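Local coordinates for protein esterase TesA (Pseudomonas aeruginosa, PDB 4JGG) that hydrolyses carboxylic esters, favouring Tween detergents and short-chain p-nitrophenyl esters, with lysophospholipase activity and a weak thioesterase activity on palmitoyl-coenzyme A, at residues E54-R59 / N192-L197; E165-G168 / G172-Q175. All blocks are in the same frame, centred on the assembly; numbering follows the deposited sequence.

Contact 1. Residues E54-R59 / N192-L197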
loop_
_atom_site.group_PDB
_atom_site.type_symbol
_atom_site.label_atom_id
_atom_site.label_comp_id
_atom_site.label_asym_id
_atom_site.label_seq_id
_atom_site.Cartn_x
_atom_site.Cartn_y
_atom_site.Cartn_z
ATOM N N GLU A 54 -3.938 -15.055 -15.234
ATOM C CA GLU A 54 -3.414 -16.282 -14.654
ATOM C C GLU A 54 -4.528 -17.137 -14.064
ATOM O O GLU A 54 -4.284 -18.074 -13.306
ATOM C CB GLU A 54 -2.330 -15.962 -13.630
ATOM C CG GLU A 54 -1.257 -15.062 -14.202
ATOM C CD GLU A 54 0.020 -15.097 -13.404
ATOM O OE1 GLU A 54 0.066 -15.848 -12.409
ATOM O OE2 GLU A 54 0.969 -14.367 -13.767
ATOM N N GLY A 55 -5.762 -16.800 -14.420
ATOM C CA GLY A 55 -6.907 -17.604 -14.040
ATOM C C GLY A 55 -7.224 -17.576 -12.562
ATOM O O GLY A 55 -7.659 -18.574 -12.005
ATOM N N TYR A 56 -6.998 -16.431 -11.922
ATOM C CA TYR A 56 -7.444 -16.230 -10.551
ATOM C C TYR A 56 -8.800 -15.559 -10.589
ATOM O O TYR A 56 -9.104 -14.826 -11.527
ATOM C CB TYR A 56 -6.458 -15.367 -9.771
ATOM C CG TYR A 56 -5.261 -16.116 -9.257
ATOM C CD1 TYR A 56 -4.042 -16.036 -9.905
ATOM C CD2 TYR A 56 -5.344 -16.892 -8.108
ATOM C CE1 TYR A 56 -2.936 -16.702 -9.428
ATOM C CE2 TYR A 56 -4.238 -17.573 -7.625
ATOM C CZ TYR A 56 -3.041 -17.478 -8.293
ATOM O OH TYR A 56 -1.928 -18.150 -7.825
ATOM N N ASP A 57 -9.630 -15.831 -9.589
ATOM C CA ASP A 57 -10.983 -15.292 -9.580
ATOM C C ASP A 57 -11.131 -14.314 -8.430
ATOM O O ASP A 57 -11.618 -14.672 -7.357
ATOM C CB ASP A 57 -12.018 -16.409 -9.468
ATOM C CG ASP A 57 -13.237 -16.156 -10.321
ATOM O OD1 ASP A 57 -14.010 -15.235 -9.984
ATOM O OD2 ASP A 57 -13.431 -16.882 -11.325
ATOM N N TYR A 58 -10.686 -13.085 -8.659
ATOM C CA TYR A 58 -10.764 -12.034 -7.659
ATOM C C TYR A 58 -11.370 -10.770 -8.240
ATOM O O TYR A 58 -11.114 -10.420 -9.395
ATOM C CB TYR A 58 -9.380 -11.755 -7.052
ATOM C CG TYR A 58 -9.013 -12.801 -6.034
ATOM C CD1 TYR A 58 -8.395 -13.976 -6.420
ATOM C CD2 TYR A 58 -9.340 -12.636 -4.694
ATOM C CE1 TYR A 58 -8.090 -14.952 -5.500
ATOM C CE2 TYR A 58 -9.036 -13.606 -3.764
ATOM C CZ TYR A 58 -8.409 -14.764 -4.177
ATOM O OH TYR A 58 -8.104 -15.741 -3.260
ATOM N N ARG A 59 -12.207 -10.115 -7.443
ATOM C CA ARG A 59 -12.655 -8.764 -7.752
ATOM C C ARG A 59 -11.729 -7.774 -7.040
ATOM O O ARG A 59 -11.591 -7.808 -5.814
ATOM C CB ARG A 59 -14.109 -8.551 -7.321
ATOM C CG ARG A 59 -14.574 -7.100 -7.439
ATOM C CD ARG A 59 -15.978 -6.925 -6.895
ATOM N NE ARG A 59 -16.921 -7.824 -7.553
ATOM C CZ ARG A 59 -18.200 -7.948 -7.211
ATOM N NH1 ARG A 59 -18.697 -7.224 -6.214
ATOM N NH2 ARG A 59 -18.982 -8.789 -7.865
ATOM N N ASN A 192 6.625 -5.772 -7.475
ATOM C CA ASN A 192 7.026 -5.751 -6.074
ATOM C C ASN A 192 6.001 -6.341 -5.117
ATOM O O ASN A 192 6.350 -6.758 -4.014
ATOM C CB ASN A 192 7.439 -4.337 -5.645
ATOM C CG ASN A 192 8.761 -3.930 -6.242
ATOM O OD1 ASN A 192 9.491 -4.777 -6.747
ATOM N ND2 ASN A 192 9.079 -2.643 -6.197
ATOM N N VAL A 193 4.738 -6.380 -5.541
ATOM C CA VAL A 193 3.677 -6.883 -4.681
ATOM C C VAL A 193 3.384 -8.350 -4.975
ATOM O O VAL A 193 3.195 -9.137 -4.062
ATOM C CB VAL A 193 2.360 -6.065 -4.851
ATOM C CG1 VAL A 193 1.300 -6.533 -3.868
ATOM C CG2 VAL A 193 2.616 -4.581 -4.689
ATOM N N TRP A 194 3.362 -8.707 -6.255
ATOM C CA TRP A 194 2.855 -10.022 -6.688
ATOM C C TRP A 194 3.413 -11.207 -5.902
ATOM O O TRP A 194 2.646 -12.033 -5.409
ATOM C CB TRP A 194 3.033 -10.207 -8.201
ATOM C CG TRP A 194 2.436 -11.487 -8.762
ATOM C CD1 TRP A 194 3.118 -12.561 -9.278
ATOM C CD2 TRP A 194 1.047 -11.808 -8.882
ATOM N NE1 TRP A 194 2.239 -13.524 -9.700
ATOM C CE2 TRP A 194 0.956 -13.091 -9.464
ATOM C CE3 TRP A 194 -0.138 -11.138 -8.546
ATOM C CZ2 TRP A 194 -0.263 -13.717 -9.724
ATOM C CZ3 TRP A 194 -1.354 -11.767 -8.801
ATOM C CH2 TRP A 194 -1.404 -13.037 -9.383
ATOM N N PRO A 195 4.744 -11.306 -5.780
ATOM C CA PRO A 195 5.364 -12.444 -5.084
ATOM C C PRO A 195 4.845 -12.639 -3.669
ATOM O O PRO A 195 4.682 -13.772 -3.225
ATOM C CB PRO A 195 6.844 -12.049 -5.017
ATOM C CG PRO A 195 7.049 -11.168 -6.192
ATOM C CD PRO A 195 5.748 -10.422 -6.390
ATOM N N THR A 196 4.621 -11.540 -2.961
ATOM C CA THR A 196 4.199 -11.598 -1.569
ATOM C C THR A 196 2.686 -11.804 -1.505
ATOM O O THR A 196 2.171 -12.397 -0.558
ATOM C CB THR A 196 4.663 -10.327 -0.787
ATOM O OG1 THR A 196 6.097 -10.274 -0.790
ATOM C CG2 THR A 196 4.191 -10.353 0.649
ATOM N N LEU A 197 1.986 -11.336 -2.535
ATOM C CA LEU A 197 0.527 -11.507 -2.626
ATOM C C LEU A 197 0.119 -12.914 -3.050
ATOM O O LEU A 197 -0.801 -13.518 -2.482
ATOM C CB LEU A 197 -0.052 -10.510 -3.633
ATOM C CG LEU A 197 -1.510 -10.732 -4.047
ATOM C CD1 LEU A 197 -2.430 -10.609 -2.842
ATOM C CD2 LEU A 197 -1.919 -9.771 -5.161
#

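Contact 2. Residues E165-G168 / G172-Q175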
loop_
_atom_site.group_PDB
_atom_site.type_symbol
_atom_site.label_atom_id
_atom_site.label_comp_id
_atom_site.label_asym_id
_atom_site.label_seq_id
_atom_site.Cartn_x
_atom_site.Cartn_y
_atom_site.Cartn_z
ATOM N N GLU A 165 10.805 -0.506 -4.252
ATOM C CA GLU A 165 12.105 -0.992 -4.697
ATOM C C GLU A 165 12.278 -0.800 -6.197
ATOM O O GLU A 165 11.416 -1.174 -6.978
ATOM C CB GLU A 165 12.307 -2.453 -4.325
ATOM C CG GLU A 165 13.614 -3.028 -4.846
ATOM C CD GLU A 165 13.831 -4.458 -4.404
ATOM O OE1 GLU A 165 13.072 -4.925 -3.524
ATOM O OE2 GLU A 165 14.755 -5.106 -4.944
ATOM N N GLY A 166 13.405 -0.209 -6.595
ATOM C CA GLY A 166 13.704 -0.003 -7.999
ATOM C C GLY A 166 12.877 1.099 -8.641
ATOM O O GLY A 166 12.953 1.320 -9.854
ATOM N N VAL A 167 12.073 1.790 -7.833
ATOM C CA VAL A 167 11.292 2.922 -8.328
ATOM C C VAL A 167 11.737 4.221 -7.660
ATOM O O VAL A 167 12.099 5.179 -8.340
ATOM C CB VAL A 167 9.766 2.717 -8.118
ATOM C CG1 VAL A 167 8.995 3.975 -8.515
ATOM C CG2 VAL A 167 9.283 1.504 -8.907
ATOM N N GLY A 168 11.709 4.233 -6.330
ATOM C CA GLY A 168 12.099 5.394 -5.552
ATOM C C GLY A 168 13.508 5.862 -5.848
ATOM O O GLY A 168 14.457 5.064 -5.864
ATOM N N GLY A 172 13.370 8.358 -14.421
ATOM C CA GLY A 172 12.465 7.684 -15.334
ATOM C C GLY A 172 11.308 7.040 -14.601
ATOM O O GLY A 172 10.197 6.981 -15.118
ATOM N N MET A 173 11.566 6.565 -13.388
ATOM C CA MET A 173 10.559 5.825 -12.630
ATOM C C MET A 173 9.686 6.746 -11.770
ATOM O O MET A 173 8.506 6.465 -11.539
ATOM C CB MET A 173 11.232 4.748 -11.772
ATOM C CG MET A 173 11.928 3.677 -12.599
ATOM S SD MET A 173 10.769 2.865 -13.704
ATOM C CE MET A 173 10.667 1.262 -12.927
ATOM N N MET A 174 10.282 7.843 -11.313
ATOM C CA MET A 174 9.594 8.851 -10.513
ATOM C C MET A 174 9.142 10.016 -11.372
ATOM O O MET A 174 9.828 10.389 -12.314
ATOM C CB MET A 174 10.527 9.395 -9.430
ATOM C CG MET A 174 10.816 8.406 -8.332
ATOM S SD MET A 174 9.393 7.338 -8.083
ATOM C CE MET A 174 8.358 8.351 -7.073
ATOM N N GLN A 175 7.998 10.606 -11.037
ATOM C CA GLN A 175 7.645 11.889 -11.620
ATOM C C GLN A 175 8.583 12.926 -10.999
ATOM O O GLN A 175 9.293 12.628 -10.042
ATOM C CB GLN A 175 6.175 12.241 -11.365
ATOM C CG GLN A 175 5.200 11.176 -11.886
ATOM C CD GLN A 175 3.756 11.464 -11.524
ATOM O OE1 GLN A 175 3.353 12.622 -11.430
ATOM N NE2 GLN A 175 2.973 10.412 -11.306
#

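Contact 1. Residues E54-R59 / N192-L197
Y56 and E54 meet the same indole, that of W194, and between them they make up the whole of this small contact, which buries 111 Å² in all.

The aromatic part is an oblique encounter of two rings. Their planes are turned 80° from each other, and the centroids of the Y56 ring and the six-membered ring of W194 lie 5.9 Å apart. CH2 of W194 is 4.0 Å from both CD1 and CE1 of Y56, and CZ2 is as close to CE1, so the outer end of the benzo ring lies against that bond of the tyrosine. W194 can reach this far because its CG is anti to the backbone N (chi1 -175°), which sends the long axis of the indole away from the helix.

TesA is an alpha/beta/alpha hydrolase of the GDSL family, and the contact lies at one end of the sandwich. Residues 54-59 lead from helix 43-53 into edge strand 59-62, while W194 belongs to the last helix, 186-197, whose V193 and L197 pack on strand 124-128. The turn itself is a Schellman motif: G55 takes the positive phi, with Y56 N bonded to L51 O and G55 N to A52 O. The side chain of L51 also touches those of Y56 and W194, and R50 makes a cation-pi contact with W194.

The polar part involves no hydrogen bond between the segments. The extended chain of E54 runs past the indole in the opposite sense and sets OE1 3.4 Å from CZ2 of W194, its carboxylate plane 78° from the ring. OE1 approaches CZ2 obliquely, tilted out of the indole plane, in a plain van der Waals contact. It stays 4.2 Å from NE1 of W194, and E54 itself is exposed.

Contact 2. Residues E165-G168 / G172-Q175
V167 turns one methyl, CG1, into the bend made by M173 and M174, and the packing is close here. CG1 comes within 3.4 Å of SD of M174, the two side chains crossing at about a right angle, and lies 4.0 Å from CB of M173. CG1 is placed there by a chi1 of 174°, anti to the backbone N; the V167 side chain also packs on P181, A185 and L189. The carbonyl of V167 completes the tight part: its oxygen is 3.6 Å from CB of M173 and 3.5 Å from both CG and SD of M174. These are van der Waals contacts, and no hydrogen bond joins the segments.

Both segments belong to the long loop between strand 158-160 and helix 186-197, which in GDSL (SGNH) hydrolases carries the acid and histidine of the catalytic triad, here probably D177 and H180. M174 lies just ahead of that pair, and a backbone hydrogen bond ties M173 to A182 beyond it.

Toward solvent the fit slackens. CG of M173 lies 3.8 Å from O of G166, and the bends at chi2 and chi3 fold CE back to the same distance from that oxygen, a loose contact of the partly exposed chain. At the other margin, the nearest atom of exposed G168 is its CA, 4.2 Å from SD of M174.

Overall arrangement
Helix 186-197 is common to both contacts. Near its start R188 and L189 lie against the 165-168 / 172-175 loop; near its end W194 meets the turn of contact 1. In sequence, contact 2 falls between the two halves of contact 1, yet their centres stand 22 Å apart. They nevertheless touch at their margins: ND2 of N192 lies 2.9 Å from O of E165, a probable hydrogen bond. Their relation to catalysis differs. In contact 2 the side chain of M174 is about 5 Å from that of H180 and about 6 Å from that of D177, both probable triad members, whereas contact 1 lies away from the active site.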